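Local atomic coordinates of oxidoreductase, NAD-binding/iron-sulfur cluster-binding protein (Nitratireductor pacificus pht-3B, PDB entry 6ZXU), a protein that acts as a catabolic reductive dehalogenase, binding cobalamin and two [4Fe-4S] clusters with which it probably removes halogen from its substrates. Residues 45-50 with 264-269; 71-76 with 460-465; 142-147 with 181-186; 291-296 with 507-512. All coordinates share one frame; numbering follows the deposited sequence. Where two conformers were deposited one is given.

Overall arrangement
Four contacts of one chain, none touching another, show that depth does not dictate chemistry. Interaction 1 lies at the surface, where a salt bridge and a water join two loops. Interactions 2 and 3 are buried, yet differ: interaction 2 brings a carboxylate against a helix, whereas interaction 3 is wholly apolar and sets a helix on a sheet. Helix 168-190 supplies one side of interaction 3 and also touches Val-462 of interaction 2. Interaction 4, partly buried and apolar, lies across the chain's centre from interaction 3 and is the one near the cofactors. Strand 142-149 of interaction 3 and strand 514-521, which follows residues 507-512, belong to two antiparallel four-stranded sheets of the same strand order.

Interaction 1 of 4, residues 45-50 with 264-269; sequences LERLAR and LGIDGT
Arg-47 and Asp-267 are the closest pair along the two backbones, yet their CA atoms stay 10.7 Å apart, and the long side chain of Arg-47 does most of the bridging. The second segment is a helix ending: Gly-265, with positive phi, is the C-prime residue of a Schellman motif closing helix 260-264, and a type I beta turn runs on from it to Gly-268. A CB on Gly-265 would run into the carbonyl oxygen of Thr-269. Asp-267, on the turn, points toward the short 3-10 segment 45-47. From there Arg-47 reaches across with its chain extended from CG to NE, presenting an edge of its guanidinium to the carboxylate. Arg-47 NH2 donates to Asp-267 OD2 at 2.9 Å in a nearly straight bond (167°) that forms a salt bridge. The oxygen lies in the guanidinium plane and is approached on its syn side, 25° out of the carboxylate plane. Arg-47 NE adds a weak bond to the same OD2, and Ile-266 CG2 lies beside NH2. Glu-46, bent at chi2, brings OE2 within 4.2 Å of Asp-267 OD2. This pairing of like charges is probably eased by Arg-36, which forms a salt bridge with Glu-46, and by Arg-47 itself. A single water completes the arrangement, donating to Glu-46 OE2 and Asp-267 OD2 while accepting from Arg-47 NE at 3.0 Å.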
loop_
_atom_site.group_PDB
_atom_site.type_symbol
_atom_site.label_atom_id
_atom_site.label_comp_id
_atom_site.label_asym_id
_atom_site.label_seq_id
_atom_site.Cartn_x
_atom_site.Cartn_y
_atom_site.Cartn_z
ATOM N N LEU A 45 -6.528 18.636 14.512
ATOM C CA LEU A 45 -7.901 18.621 14.998
ATOM C C LEU A 45 -7.985 19.023 16.488
ATOM O O LEU A 45 -8.944 19.625 16.928
ATOM C CB LEU A 45 -8.532 17.254 14.794
ATOM C CG LEU A 45 -8.570 16.713 13.353
ATOM C CD1 LEU A 45 -9.277 15.359 13.289
ATOM C CD2 LEU A 45 -9.157 17.702 12.411
ATOM N N GLU A 46 -6.978 18.705 17.241
ATOM C CA GLU A 46 -6.939 19.050 18.631
ATOM C C GLU A 46 -6.786 20.536 18.900
ATOM O O GLU A 46 -6.837 20.960 20.055
ATOM C CB GLU A 46 -5.837 18.235 19.355
ATOM C CG GLU A 46 -4.394 18.740 19.134
ATOM C CD GLU A 46 -3.714 18.294 17.786
ATOM O OE1 GLU A 46 -4.372 17.635 16.920
ATOM O OE2 GLU A 46 -2.524 18.655 17.595
ATOM N N ARG A 47 -6.583 21.363 17.886
ATOM C CA ARG A 47 -6.495 22.808 18.070
ATOM C C ARG A 47 -7.748 23.520 17.617
ATOM O O ARG A 47 -7.759 24.747 17.556
ATOM C CB ARG A 47 -5.252 23.332 17.300
ATOM C CG ARG A 47 -3.964 22.863 17.932
ATOM C CD ARG A 47 -2.787 23.532 17.250
ATOM N NE ARG A 47 -1.518 23.146 17.866
ATOM C CZ ARG A 47 -0.859 23.877 18.755
ATOM N NH1 ARG A 47 -1.336 25.033 19.181
ATOM N NH2 ARG A 47 0.304 23.434 19.241
ATOM N N LEU A 48 -8.803 22.788 17.292
ATOM C CA LEU A 48 -10.047 23.419 16.872
ATOM C C LEU A 48 -10.921 23.674 18.111
ATOM O O LEU A 48 -10.889 22.906 19.079
ATOM C CB LEU A 48 -10.801 22.540 15.927
ATOM C CG LEU A 48 -9.996 22.248 14.640
ATOM C CD1 LEU A 48 -10.793 21.366 13.742
ATOM C CD2 LEU A 48 -9.594 23.505 13.909
ATOM N N ALA A 49 -11.747 24.716 18.022
ATOM C CA ALA A 49 -12.648 25.071 19.114
ATOM C C ALA A 49 -13.781 24.048 19.194
ATOM O O ALA A 49 -14.409 23.762 18.213
ATOM C CB ALA A 49 -13.230 26.430 18.862
ATOM N N ARG A 50 -14.000 23.516 20.377
ATOM C CA ARG A 50 -15.013 22.511 20.648
ATOM C C ARG A 50 -15.884 22.892 21.888
ATOM O O ARG A 50 -15.501 23.696 22.723
ATOM C CB ARG A 50 -14.325 21.204 20.898
ATOM C CG ARG A 50 -13.739 20.633 19.614
ATOM C CD ARG A 50 -13.100 19.270 19.804
ATOM N NE ARG A 50 -12.248 19.066 18.636
ATOM C CZ ARG A 50 -12.648 18.610 17.473
ATOM N NH1 ARG A 50 -13.913 18.208 17.304
ATOM N NH2 ARG A 50 -11.758 18.558 16.453
ATOM N N LEU A 264 1.513 26.555 10.206
ATOM C CA LEU A 264 2.874 26.082 10.042
ATOM C C LEU A 264 3.094 24.603 10.353
ATOM O O LEU A 264 4.190 24.076 10.103
ATOM C CB LEU A 264 3.868 26.893 10.882
ATOM C CG LEU A 264 4.305 28.217 10.244
ATOM C CD1 LEU A 264 5.340 28.901 11.127
ATOM C CD2 LEU A 264 4.950 28.018 8.908
ATOM N N GLY A 265 2.109 23.953 10.968
ATOM C CA GLY A 265 2.217 22.534 11.219
ATOM C C GLY A 265 3.242 22.227 12.281
ATOM O O GLY A 265 3.999 21.290 12.177
ATOM N N ILE A 266 3.215 22.995 13.378
ATOM C CA ILE A 266 4.327 22.945 14.344
ATOM C C ILE A 266 4.497 21.563 14.975
ATOM O O ILE A 266 5.626 21.154 15.349
ATOM C CB ILE A 266 4.169 24.085 15.399
ATOM C CG1 ILE A 266 5.491 24.304 16.123
ATOM C CG2 ILE A 266 3.091 23.846 16.470
ATOM C CD1 ILE A 266 6.517 25.088 15.300
ATOM N N ASP A 267 3.381 20.877 15.159
ATOM C CA ASP A 267 3.405 19.563 15.804
ATOM C C ASP A 267 3.602 18.418 14.832
ATOM O O ASP A 267 3.438 17.273 15.171
ATOM C CB ASP A 267 2.096 19.380 16.624
ATOM C CG ASP A 267 2.058 20.289 17.899
ATOM O OD1 ASP A 267 3.175 20.529 18.529
ATOM O OD2 ASP A 267 0.958 20.831 18.228
ATOM N N GLY A 268 3.890 18.742 13.589
ATOM C CA GLY A 268 4.129 17.741 12.555
ATOM C C GLY A 268 2.951 17.441 11.679
ATOM O O GLY A 268 2.871 16.401 11.108
ATOM N N THR A 269 2.012 18.348 11.617
ATOM C CA THR A 269 0.791 18.167 10.929
ATOM C C THR A 269 0.885 18.763 9.522
ATOM O O THR A 269 1.828 19.498 9.228
ATOM C CB THR A 269 -0.369 18.786 11.778
ATOM O OG1 THR A 269 -0.111 20.150 12.165
ATOM C CG2 THR A 269 -0.591 17.958 13.021
HETATM O O HOH W 1 -0.865 20.577 16.539
#

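Interaction 2 of 4, residues 71-76 with 460-465; sequences DSLLGD and AGVMAA
Asp-76 and Val-462 bring the two backbones to a CA separation of 5.7 Å, where the N-terminal part of helix 74-85 meets the interior of helix 445-469. Ala-465 turns its methyl toward the incoming helix. Ser-72 OG accepts from Leu-74 N, a capping bond before the turn that leads into the helix. Asp-76 carries the contact. With CG beside its backbone N and anti to the carbonyl carbon (chi1 -56°), the carboxylate is laid against Ala-465, whose CB is 3.4 Å from Asp-76 OD1. Nearer the backbone, Asp-76 CB packs on Val-462 CG1 at 4.3 Å, and Leu-73 CG meets the same methyl at 4.4 Å. Val-462 touches Leu-390 of helix 376-390 and Met-174 of helix 168-190, which places the contact in a layer of packed helices. The buried carboxylate is not short of partners: OD1 forms a salt bridge with Arg-469, further along the same helix as Ala-465, and also receives a bond from a water that donates to Ala-465 O at 2.6 Å. A leucine at Asp-76 would probably leave Arg-469 without this charge partner and the water without one of its acceptors. The contact is thus apolar where Leu-73 and Asp-76 CB meet Val-462 and ionic at the carboxylate, and its negative charge, near the N-terminal end of a helix and beside an arginine, is likely to be stabilised despite burial.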
loop_
_atom_site.group_PDB
_atom_site.type_symbol
_atom_site.label_atom_id
_atom_site.label_comp_id
_atom_site.label_asym_id
_atom_site.label_seq_id
_atom_site.Cartn_x
_atom_site.Cartn_y
_atom_site.Cartn_z
ATOM N N ASP A 71 -19.386 7.983 -20.456
ATOM C CA ASP A 71 -17.892 7.957 -20.517
ATOM C C ASP A 71 -17.165 7.838 -19.176
ATOM O O ASP A 71 -15.862 7.822 -19.184
ATOM C CB ASP A 71 -17.245 9.250 -21.111
ATOM C CG ASP A 71 -17.492 9.432 -22.606
ATOM O OD1 ASP A 71 -17.869 8.443 -23.372
ATOM O OD2 ASP A 71 -17.227 10.610 -22.963
ATOM N N SER A 72 -17.947 7.894 -18.079
ATOM C CA SER A 72 -17.312 8.020 -16.806
ATOM C C SER A 72 -17.142 6.702 -16.120
ATOM O O SER A 72 -17.772 5.686 -16.338
ATOM C CB SER A 72 -18.003 9.030 -15.864
ATOM O OG SER A 72 -19.069 8.411 -15.195
ATOM N N LEU A 73 -16.246 6.771 -15.172
ATOM C CA LEU A 73 -15.904 5.736 -14.232
ATOM C C LEU A 73 -17.016 5.310 -13.226
ATOM O O LEU A 73 -16.859 4.390 -12.452
ATOM C CB LEU A 73 -14.812 6.464 -13.469
ATOM C CG LEU A 73 -13.922 6.088 -12.389
ATOM C CD1 LEU A 73 -12.922 7.175 -12.619
ATOM C CD2 LEU A 73 -14.666 6.286 -11.114
ATOM N N LEU A 74 -18.140 6.012 -13.242
ATOM C CA LEU A 74 -19.137 5.892 -12.183
ATOM C C LEU A 74 -19.631 4.451 -11.908
ATOM O O LEU A 74 -19.690 4.004 -10.752
ATOM C CB LEU A 74 -20.303 6.823 -12.511
ATOM C CG LEU A 74 -21.382 6.871 -11.463
ATOM C CD1 LEU A 74 -20.835 7.450 -10.155
ATOM C CD2 LEU A 74 -22.551 7.725 -11.934
ATOM N N GLY A 75 -19.911 3.697 -12.962
ATOM C CA GLY A 75 -20.402 2.336 -12.832
ATOM C C GLY A 75 -19.430 1.412 -12.165
ATOM O O GLY A 75 -19.783 0.520 -11.397
ATOM N N ASP A 76 -18.174 1.683 -12.368
ATOM C CA ASP A 76 -17.097 0.901 -11.770
ATOM C C ASP A 76 -16.864 1.130 -10.268
ATOM O O ASP A 76 -16.772 0.180 -9.512
ATOM C CB ASP A 76 -15.812 1.176 -12.596
ATOM C CG ASP A 76 -16.022 0.854 -14.115
ATOM O OD1 ASP A 76 -16.734 -0.220 -14.394
ATOM O OD2 ASP A 76 -15.550 1.639 -14.978
ATOM N N ALA A 460 -6.668 -0.653 -9.021
ATOM C CA ALA A 460 -6.403 -1.255 -10.302
ATOM C C ALA A 460 -7.627 -1.994 -10.838
ATOM O O ALA A 460 -7.768 -2.081 -12.034
ATOM C CB ALA A 460 -5.197 -2.225 -10.249
ATOM N N GLY A 461 -8.448 -2.531 -9.980
ATOM C CA GLY A 461 -9.692 -3.166 -10.402
ATOM C C GLY A 461 -10.591 -2.172 -11.060
ATOM O O GLY A 461 -11.163 -2.426 -12.108
ATOM N N VAL A 462 -10.721 -0.999 -10.452
ATOM C CA VAL A 462 -11.542 0.089 -11.008
ATOM C C VAL A 462 -10.965 0.551 -12.340
ATOM O O VAL A 462 -11.686 0.738 -13.319
ATOM C CB VAL A 462 -11.657 1.257 -9.998
ATOM C CG1 VAL A 462 -12.186 2.465 -10.692
ATOM C CG2 VAL A 462 -12.604 0.892 -8.899
ATOM N N MET A 463 -9.660 0.743 -12.412
ATOM C CA MET A 463 -9.018 1.267 -13.607
ATOM C C MET A 463 -9.132 0.306 -14.777
ATOM O O MET A 463 -9.430 0.723 -15.894
ATOM C CB MET A 463 -7.569 1.623 -13.329
ATOM C CG MET A 463 -7.462 2.891 -12.458
ATOM S SD MET A 463 -5.768 3.218 -11.963
ATOM C CE MET A 463 -5.102 3.934 -13.465
ATOM N N ALA A 464 -8.853 -0.949 -14.559
ATOM C CA ALA A 464 -9.005 -1.962 -15.571
ATOM C C ALA A 464 -10.459 -2.065 -16.039
ATOM O O ALA A 464 -10.716 -2.218 -17.237
ATOM C CB ALA A 464 -8.507 -3.284 -15.075
ATOM N N ALA A 465 -11.416 -1.933 -15.127
ATOM C CA ALA A 465 -12.864 -1.945 -15.511
ATOM C C ALA A 465 -13.203 -0.796 -16.392
ATOM O O ALA A 465 -13.953 -0.951 -17.377
ATOM C CB ALA A 465 -13.759 -1.929 -14.300
HETATM O O HOH W 2 -16.252 -1.990 -16.849
#

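Interaction 3 of 4, residues 142-147 with 181-186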
loop_
_atom_site.group_PDB
_atom_site.type_symbol
_atom_site.label_atom_id
_atom_site.label_comp_id
_atom_site.label_asym_id
_atom_site.label_seq_id
_atom_site.Cartn_x
_atom_site.Cartn_y
_atom_site.Cartn_z
ATOM N N HIS A 142 -21.961 3.100 20.603
ATOM C CA HIS A 142 -20.927 3.969 20.113
ATOM C C HIS A 142 -20.773 3.919 18.625
ATOM O O HIS A 142 -21.081 2.905 18.004
ATOM C CB HIS A 142 -19.613 3.611 20.804
ATOM C CG HIS A 142 -19.604 3.951 22.263
ATOM N ND1 HIS A 142 -20.043 3.054 23.234
ATOM C CD2 HIS A 142 -19.192 5.066 22.929
ATOM C CE1 HIS A 142 -19.898 3.606 24.434
ATOM N NE2 HIS A 142 -19.364 4.816 24.277
ATOM N N ALA A 143 -20.310 5.048 18.070
ATOM C CA ALA A 143 -20.049 5.188 16.698
ATOM C C ALA A 143 -18.612 5.766 16.503
ATOM O O ALA A 143 -18.242 6.788 17.094
ATOM C CB ALA A 143 -21.051 6.058 16.040
ATOM N N LEU A 144 -17.807 5.047 15.713
ATOM C CA LEU A 144 -16.612 5.609 15.046
ATOM C C LEU A 144 -17.016 6.230 13.746
ATOM O O LEU A 144 -17.525 5.551 12.890
ATOM C CB LEU A 144 -15.597 4.536 14.808
ATOM C CG LEU A 144 -14.307 5.024 14.162
ATOM C CD1 LEU A 144 -13.350 5.506 15.180
ATOM C CD2 LEU A 144 -13.697 3.826 13.478
ATOM N N VAL A 145 -16.790 7.560 13.608
ATOM C CA VAL A 145 -17.213 8.287 12.450
ATOM C C VAL A 145 -15.939 8.774 11.759
ATOM O O VAL A 145 -15.003 9.218 12.429
ATOM C CB VAL A 145 -18.080 9.499 12.809
ATOM C CG1 VAL A 145 -18.705 10.108 11.590
ATOM C CG2 VAL A 145 -19.182 9.081 13.797
ATOM N N PHE A 146 -15.890 8.637 10.451
ATOM C CA PHE A 146 -14.735 9.094 9.681
ATOM C C PHE A 146 -15.146 9.694 8.385
ATOM O O PHE A 146 -16.189 9.364 7.834
ATOM C CB PHE A 146 -13.721 8.014 9.496
ATOM C CG PHE A 146 -14.237 6.860 8.711
ATOM C CD1 PHE A 146 -14.225 6.931 7.303
ATOM C CD2 PHE A 146 -14.666 5.716 9.327
ATOM C CE1 PHE A 146 -14.653 5.850 6.569
ATOM C CE2 PHE A 146 -15.171 4.641 8.573
ATOM C CZ PHE A 146 -15.188 4.721 7.185
ATOM N N ALA A 147 -14.337 10.635 7.896
ATOM C CA ALA A 147 -14.568 11.323 6.622
ATOM C C ALA A 147 -13.386 10.955 5.716
ATOM O O ALA A 147 -12.236 10.787 6.151
ATOM C CB ALA A 147 -14.651 12.810 6.760
ATOM N N ALA A 181 -15.984 -1.466 6.239
ATOM C CA ALA A 181 -15.991 -2.928 6.192
ATOM C C ALA A 181 -14.792 -3.505 6.885
ATOM O O ALA A 181 -14.940 -4.448 7.667
ATOM C CB ALA A 181 -16.018 -3.424 4.750
ATOM N N ILE A 182 -13.626 -2.868 6.732
ATOM C CA ILE A 182 -12.412 -3.397 7.331
ATOM C C ILE A 182 -12.466 -3.178 8.845
ATOM O O ILE A 182 -12.151 -4.066 9.609
ATOM C CB ILE A 182 -11.165 -2.756 6.698
ATOM C CG1 ILE A 182 -11.008 -3.216 5.274
ATOM C CG2 ILE A 182 -9.964 -3.165 7.514
ATOM C CD1 ILE A 182 -10.001 -2.377 4.497
ATOM N N LEU A 183 -12.866 -1.974 9.255
ATOM C CA LEU A 183 -12.862 -1.634 10.628
ATOM C C LEU A 183 -13.926 -2.370 11.431
ATOM O O LEU A 183 -13.660 -2.803 12.533
ATOM C CB LEU A 183 -12.970 -0.147 10.843
ATOM C CG LEU A 183 -11.740 0.733 10.444
ATOM C CD1 LEU A 183 -12.069 2.173 10.668
ATOM C CD2 LEU A 183 -10.517 0.304 11.234
ATOM N N SER A 184 -15.117 -2.495 10.875
ATOM C CA SER A 184 -16.158 -3.311 11.496
ATOM C C SER A 184 -15.751 -4.736 11.607
ATOM O O SER A 184 -15.922 -5.368 12.668
ATOM C CB SER A 184 -17.475 -3.148 10.763
ATOM O OG SER A 184 -17.478 -3.701 9.477
ATOM N N GLY A 185 -15.101 -5.273 10.561
ATOM C CA GLY A 185 -14.605 -6.626 10.665
ATOM C C GLY A 185 -13.530 -6.828 11.656
ATOM O O GLY A 185 -13.460 -7.864 12.302
ATOM N N TYR A 186 -12.660 -5.836 11.801
ATOM C CA TYR A 186 -11.609 -5.851 12.845
ATOM C C TYR A 186 -12.209 -5.932 14.254
ATOM O O TYR A 186 -11.761 -6.743 15.079
ATOM C CB TYR A 186 -10.767 -4.542 12.755
ATOM C CG TYR A 186 -9.905 -4.209 13.906
ATOM C CD1 TYR A 186 -8.948 -5.095 14.353
ATOM C CD2 TYR A 186 -9.991 -2.979 14.534
ATOM C CE1 TYR A 186 -8.110 -4.785 15.403
ATOM C CE2 TYR A 186 -9.128 -2.614 15.592
ATOM C CZ TYR A 186 -8.186 -3.497 16.021
ATOM O OH TYR A 186 -7.368 -3.174 17.082
#
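Leu-144 and Leu-183 meet with their side chains crossing at about a right angle, one from a strand, the other from a helix. The touch is between single methyls, Leu-144 CD2 lying 3.6 Å from Leu-183 CD1. Each leucine reaches this point by a different torsion. Leu-144 holds CG anti to its backbone N (chi1 -178°), while Leu-183 holds CG anti to the carbonyl carbon (chi1 -70°) and continues extended at chi2. Phe-146, two residues along the strand and therefore on the same side of the sheet, joins them: its CE2 stands 4.5 Å from the same Leu-183 CD1, which approaches the ring obliquely. One helix methyl thus meets both a leucine and an aromatic side chain, and no polar bond crosses between the segments. The CA atoms of Leu-144 and Leu-183 are 9.3 Å apart, a spacing at which the two leucines meet at their tips as the helix packs on the sheet. Val-145, between the two inward-facing residues, instead meets Ala-213 and Leu-215. Strand 142-149 is an inner strand of an antiparallel four-stranded sheet, bonded to 121-126 and to 232-239. Helix 168-190 lies over it together with helix 103-116, where Leu-144 packs on Leu-110 and Leu-183 on Ser-113 and Ala-114; farther out, Ile-182 carries the packing to helix 342-354.

Interaction 4 of 4, residues 291-296 with 507-512; sequences ETIRRV and NPFIGP
Ile-293 and Phe-509 are turned alike at their first torsions, with CG1 of the isoleucine (chi1 -57°) and CG of the phenylalanine (chi1 -62°) each beside the backbone N. The two side chains come from opposite directions, and Ile-293 CD1 sits 4.0 Å from Phe-509 CZ, oblique to the ring, and 3.9 Å from Pro-508 CG, so one methyl touches two loop neighbours. Ile-293 CG1 adds a contact with Phe-509 CE2. At the ring's edge lies Thr-292 OG1, whose hydrogen bond goes to Pro-289 O. The loop is shaped by an Asx turn: Asn-507 OD1 accepts from Phe-509 N and also from Ile-510 N. Residues 294-295 pair with strand 531-532 in a two-stranded antiparallel sheet, whose Ile-531, with Ile-613 of helix 603-614, touches both Ile-293 and Pro-508. Cut back to an alanine, Ile-293 would lose CG1 and CD1, which would probably open a gap facing Pro-508 CG and Phe-509 CZ. The Pro-508 side chain is about 10 Å from the bound cobalamin and about 11 Å from an iron-sulfur cluster, so the packing lies near the cofactors without touching them, held by dispersion across the segments, while hydrogen bonds within the loop fix its shape.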
loop_
_atom_site.group_PDB
_atom_site.type_symbol
_atom_site.label_atom_id
_atom_site.label_comp_id
_atom_site.label_asym_id
_atom_site.label_seq_id
_atom_site.Cartn_x
_atom_site.Cartn_y
_atom_site.Cartn_z
ATOM N N GLU A 291 9.472 13.961 -12.214
ATOM C CA GLU A 291 10.001 14.624 -13.412
ATOM C C GLU A 291 11.389 15.167 -13.240
ATOM O O GLU A 291 11.979 15.553 -14.196
ATOM C CB GLU A 291 9.064 15.744 -13.841
ATOM C CG GLU A 291 9.036 16.968 -12.943
ATOM C CD GLU A 291 8.106 16.878 -11.745
ATOM O OE1 GLU A 291 7.434 15.812 -11.502
ATOM O OE2 GLU A 291 8.102 17.885 -11.002
ATOM N N THR A 292 11.923 15.194 -12.023
ATOM C CA THR A 292 13.278 15.678 -11.759
ATOM C C THR A 292 14.309 14.584 -11.723
ATOM O O THR A 292 15.471 14.880 -11.499
ATOM C CB THR A 292 13.378 16.437 -10.393
ATOM O OG1 THR A 292 13.181 15.549 -9.266
ATOM C CG2 THR A 292 12.341 17.567 -10.348
ATOM N N ILE A 293 13.891 13.313 -11.860
ATOM C CA ILE A 293 14.830 12.214 -11.804
ATOM C C ILE A 293 15.340 11.966 -13.226
ATOM O O ILE A 293 14.525 11.972 -14.149
ATOM C CB ILE A 293 14.128 10.969 -11.197
ATOM C CG1 ILE A 293 13.566 11.286 -9.805
ATOM C CG2 ILE A 293 15.039 9.742 -11.144
ATOM C CD1 ILE A 293 14.600 11.602 -8.750
ATOM N N ARG A 294 16.627 11.693 -13.382
ATOM C CA ARG A 294 17.156 11.305 -14.669
ATOM C C ARG A 294 16.507 10.044 -15.226
ATOM O O ARG A 294 16.368 9.021 -14.546
ATOM C CB ARG A 294 18.658 11.084 -14.667
ATOM C CG ARG A 294 19.365 12.422 -14.606
ATOM C CD ARG A 294 20.836 12.386 -14.938
ATOM N NE ARG A 294 21.167 11.182 -15.698
ATOM C CZ ARG A 294 22.135 10.324 -15.355
ATOM N NH1 ARG A 294 22.362 9.246 -16.108
ATOM N NH2 ARG A 294 22.895 10.536 -14.274
ATOM N N ARG A 295 16.145 10.119 -16.506
ATOM C CA ARG A 295 15.650 8.956 -17.273
ATOM C C ARG A 295 16.752 8.444 -18.166
ATOM O O ARG A 295 17.533 9.201 -18.707
ATOM C CB ARG A 295 14.447 9.363 -18.114
ATOM C CG ARG A 295 13.343 9.981 -17.285
ATOM C CD ARG A 295 12.510 8.890 -16.638
ATOM N NE ARG A 295 11.584 9.419 -15.647
ATOM C CZ ARG A 295 10.545 8.757 -15.200
ATOM N NH1 ARG A 295 10.311 7.515 -15.589
ATOM N NH2 ARG A 295 9.758 9.326 -14.275
ATOM N N VAL A 296 16.739 7.180 -18.404
ATOM C CA VAL A 296 17.602 6.518 -19.325
ATOM C C VAL A 296 16.786 5.563 -20.094
ATOM O O VAL A 296 15.762 5.045 -19.641
ATOM C CB VAL A 296 18.818 5.838 -18.583
ATOM C CG1 VAL A 296 19.806 6.869 -18.064
ATOM C CG2 VAL A 296 18.342 5.050 -17.397
ATOM N N ASN A 507 12.488 3.244 -4.736
ATOM C CA ASN A 507 12.013 4.495 -5.314
ATOM C C ASN A 507 12.738 5.661 -4.641
ATOM O O ASN A 507 13.022 5.619 -3.450
ATOM C CB ASN A 507 10.471 4.618 -5.081
ATOM C CG ASN A 507 9.907 5.923 -5.508
ATOM O OD1 ASN A 507 9.904 6.896 -4.798
ATOM N ND2 ASN A 507 9.439 5.965 -6.755
ATOM N N PRO A 508 13.093 6.728 -5.393
ATOM C CA PRO A 508 13.902 7.763 -4.776
ATOM C C PRO A 508 13.170 8.624 -3.725
ATOM O O PRO A 508 13.816 9.344 -2.955
ATOM C CB PRO A 508 14.386 8.574 -5.970
ATOM C CG PRO A 508 13.411 8.282 -7.039
ATOM C CD PRO A 508 12.967 6.876 -6.837
ATOM N N PHE A 509 11.859 8.544 -3.634
ATOM C CA PHE A 509 11.116 9.377 -2.691
ATOM C C PHE A 509 10.556 8.545 -1.528
ATOM O O PHE A 509 10.508 9.076 -0.434
ATOM C CB PHE A 509 9.977 10.131 -3.392
ATOM C CG PHE A 509 10.474 11.071 -4.450
ATOM C CD1 PHE A 509 11.061 12.249 -4.091
ATOM C CD2 PHE A 509 10.486 10.718 -5.783
ATOM C CE1 PHE A 509 11.591 13.094 -5.048
ATOM C CE2 PHE A 509 10.958 11.575 -6.766
ATOM C CZ PHE A 509 11.537 12.747 -6.422
ATOM N N ILE A 510 10.051 7.336 -1.740
ATOM C CA ILE A 510 9.461 6.506 -0.632
ATOM C C ILE A 510 10.363 5.314 -0.332
ATOM O O ILE A 510 9.985 4.448 0.443
ATOM C CB ILE A 510 8.016 6.101 -0.892
ATOM C CG1 ILE A 510 7.881 5.140 -2.049
ATOM C CG2 ILE A 510 7.153 7.314 -1.108
ATOM C CD1 ILE A 510 6.518 4.502 -2.099
ATOM N N GLY A 511 11.583 5.293 -0.925
ATOM C CA GLY A 511 12.480 4.225 -0.632
ATOM C C GLY A 511 11.925 2.892 -1.019
ATOM O O GLY A 511 11.251 2.744 -2.044
ATOM N N PRO A 512 12.187 1.866 -0.214
ATOM C CA PRO A 512 11.689 0.537 -0.539
ATOM C C PRO A 512 10.319 0.233 0.138
ATOM O O PRO A 512 9.886 -0.905 0.134
ATOM C CB PRO A 512 12.732 -0.388 0.067
ATOM C CG PRO A 512 13.170 0.352 1.265
ATOM C CD PRO A 512 13.093 1.846 0.931
#